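PDB 4RS2: predicted acyltransferase with acyl-CoA N-acyltransferase domain from Escherichia coli, which probably transfers acyl groups from acyl-coenzyme A as a GNAT-family acyltransferase and, when overproduced, suppresses gene silencing by small RNAs. Local coordinates for residues A[19-24]-A[56-61]. Residues are numbered along the deposited sequence; the frame is centred on the assembly and turned at random.
Sequences IRVEIP and LTLGLV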
loop_
_atom_site.group_PDB
_atom_site.type_symbol
_atom_site.label_atom_id
_atom_site.label_comp_id
_atom_site.label_asym_id
_atom_site.label_seq_id
_atom_site.Cartn_x
_atom_site.Cartn_y
_atom_site.Cartn_z
ATOM N N ILE A 19 -14.547 4.861 -0.695
ATOM C CA ILE A 19 -13.401 4.016 -0.945
ATOM C C ILE A 19 -13.949 2.711 -1.503
ATOM O O ILE A 19 -14.944 2.190 -1.015
ATOM C CB ILE A 19 -12.609 3.790 0.349
ATOM C CG1 ILE A 19 -11.977 5.108 0.790
ATOM C CG2 ILE A 19 -11.553 2.712 0.150
ATOM C CD1 ILE A 19 -11.326 5.030 2.150
ATOM N N ARG A 20 -13.349 2.229 -2.578
ATOM C CA ARG A 20 -13.767 0.958 -3.174
ATOM C C ARG A 20 -12.590 0.386 -3.925
ATOM O O ARG A 20 -11.593 1.082 -4.136
ATOM C CB ARG A 20 -14.927 1.183 -4.148
ATOM C CG ARG A 20 -14.612 2.182 -5.231
ATOM C CD ARG A 20 -15.626 2.132 -6.370
ATOM N NE ARG A 20 -15.317 3.201 -7.315
ATOM C CZ ARG A 20 -14.359 3.151 -8.236
ATOM N NH1 ARG A 20 -13.575 2.074 -8.367
ATOM N NH2 ARG A 20 -14.154 4.208 -9.000
ATOM N N VAL A 21 -12.724 -0.872 -4.342
ATOM C CA VAL A 21 -11.719 -1.566 -5.130
ATOM C C VAL A 21 -11.653 -0.871 -6.470
ATOM O O VAL A 21 -12.665 -0.451 -7.019
ATOM C CB VAL A 21 -12.087 -3.056 -5.320
ATOM C CG1 VAL A 21 -11.131 -3.764 -6.292
ATOM C CG2 VAL A 21 -12.078 -3.740 -3.969
ATOM N N GLU A 22 -10.452 -0.711 -6.987
ATOM C CA GLU A 22 -10.277 -0.062 -8.252
ATOM C C GLU A 22 -10.885 -0.903 -9.362
ATOM O O GLU A 22 -11.030 -2.113 -9.214
ATOM C CB GLU A 22 -8.791 0.154 -8.529
ATOM C CG GLU A 22 -8.041 -1.018 -9.072
ATOM C CD GLU A 22 -6.631 -0.618 -9.514
ATOM O OE1 GLU A 22 -5.808 -0.371 -8.652
ATOM O OE2 GLU A 22 -6.348 -0.543 -10.726
ATOM N N ILE A 23 -11.259 -0.240 -10.445
ATOM C CA ILE A 23 -11.763 -0.894 -11.650
ATOM C C ILE A 23 -10.992 -0.304 -12.843
ATOM O O ILE A 23 -10.251 0.678 -12.707
ATOM C CB ILE A 23 -13.297 -0.774 -11.776
ATOM C CG1 ILE A 23 -13.739 0.693 -11.833
ATOM C CG2 ILE A 23 -13.977 -1.494 -10.607
ATOM C CD1 ILE A 23 -15.232 0.888 -12.053
ATOM N N PRO A 24 -11.144 -0.901 -14.028
ATOM C CA PRO A 24 -10.326 -0.441 -15.176
ATOM C C PRO A 24 -10.380 1.030 -15.529
ATOM O O PRO A 24 -9.338 1.621 -15.878
ATOM C CB PRO A 24 -10.887 -1.262 -16.327
ATOM C CG PRO A 24 -11.258 -2.540 -15.660
ATOM C CD PRO A 24 -11.864 -2.140 -14.348
ATOM N N LEU A 56 -0.746 -6.889 -9.343
ATOM C CA LEU A 56 -1.413 -5.933 -8.472
ATOM C C LEU A 56 -2.492 -6.750 -7.764
ATOM O O LEU A 56 -3.539 -6.993 -8.346
ATOM C CB LEU A 56 -1.999 -4.774 -9.297
ATOM C CG LEU A 56 -2.291 -3.425 -8.647
ATOM C CD1 LEU A 56 -1.064 -2.820 -7.999
ATOM C CD2 LEU A 56 -2.836 -2.458 -9.684
ATOM N N THR A 57 -2.215 -7.192 -6.535
ATOM C CA THR A 57 -3.121 -8.041 -5.761
ATOM C C THR A 57 -4.423 -7.361 -5.426
ATOM O O THR A 57 -5.473 -7.955 -5.447
ATOM C CB THR A 57 -2.449 -8.424 -4.429
ATOM O OG1 THR A 57 -1.195 -9.073 -4.684
ATOM C CG2 THR A 57 -3.317 -9.312 -3.593
ATOM N N LEU A 58 -4.322 -6.096 -5.043
ATOM C CA LEU A 58 -5.490 -5.335 -4.650
ATOM C C LEU A 58 -5.114 -3.858 -4.734
ATOM O O LEU A 58 -4.001 -3.495 -4.395
ATOM C CB LEU A 58 -5.938 -5.690 -3.222
ATOM C CG LEU A 58 -7.129 -4.902 -2.645
ATOM C CD1 LEU A 58 -8.390 -5.221 -3.428
ATOM C CD2 LEU A 58 -7.313 -5.233 -1.172
ATOM N N GLY A 59 -6.042 -3.057 -5.243
ATOM C CA GLY A 59 -5.912 -1.611 -5.281
ATOM C C GLY A 59 -7.229 -1.029 -4.809
ATOM O O GLY A 59 -8.285 -1.561 -5.131
ATOM N N LEU A 60 -7.157 0.012 -3.992
ATOM C CA LEU A 60 -8.343 0.685 -3.495
ATOM C C LEU A 60 -8.203 2.123 -3.858
ATOM O O LEU A 60 -7.108 2.703 -3.720
ATOM C CB LEU A 60 -8.487 0.580 -1.967
ATOM C CG LEU A 60 -8.660 -0.787 -1.300
ATOM C CD1 LEU A 60 -9.040 -0.575 0.151
ATOM C CD2 LEU A 60 -9.708 -1.636 -1.966
ATOM N N VAL A 61 -9.305 2.683 -4.356
ATOM C CA VAL A 61 -9.347 4.094 -4.682
ATOM C C VAL A 61 -10.269 4.816 -3.747
ATOM O O VAL A 61 -11.255 4.239 -3.266
ATOM C CB VAL A 61 -9.842 4.410 -6.130
ATOM C CG1 VAL A 61 -8.860 3.922 -7.173
ATOM C CG2 VAL A 61 -11.205 3.831 -6.396
#
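Arg-20 and Val-61 form an antiparallel hydrogen-bonded pair where the first strand of the GNAT fold, 18-21, forms the edge of the central sheet beside strand 58-63. Arg-20 N donates to Val-61 O (3.0 Å) and Val-61 N to Arg-20 O (2.8 Å). Strands 19-21 and 58-61 run at 150° to each other, and a last backbone bond, Glu-22 N to Gly-59 O (3.0 Å), ties on the chain just past the strand; its donor stands above the carbonyl plane.

The tightly packed part lies on the face carrying Arg-20 and Val-61, which helix 27-37 covers through Ile-30. CG2 of Val-61 sits over one face of the Arg-20 guanidinium, 3.5 Å from NH1 and offset toward the rim, while its CG1 meets CB of Glu-22. With chi1 at 81°, CG of Glu-22 stands between its own backbone N and carbonyl carbon, and the extended chain beyond carries the carboxylate over Gly-59, where OE1 lies 3.6 Å from CA. Tyr-72 OH hydrogen-bonds OE1, and Arg-51 forms a salt bridge with OE2, so both carboxylate oxygens are held.

The other side is looser. Exposed Val-21 lays CG2 against Leu-60 CD2 (3.7 Å) and more distantly against Leu-58 CD1, whereas Ile-19 merely brushes Leu-60 and turns to helix 104-118, its side chain about 9 Å from the bound coenzyme A.

Arg-20, salt-bridged to Asp-26, also reaches forward to the next residue: NH1 donates to Val-21 O at 3.0 Å, which lies nearly in the guanidinium plane.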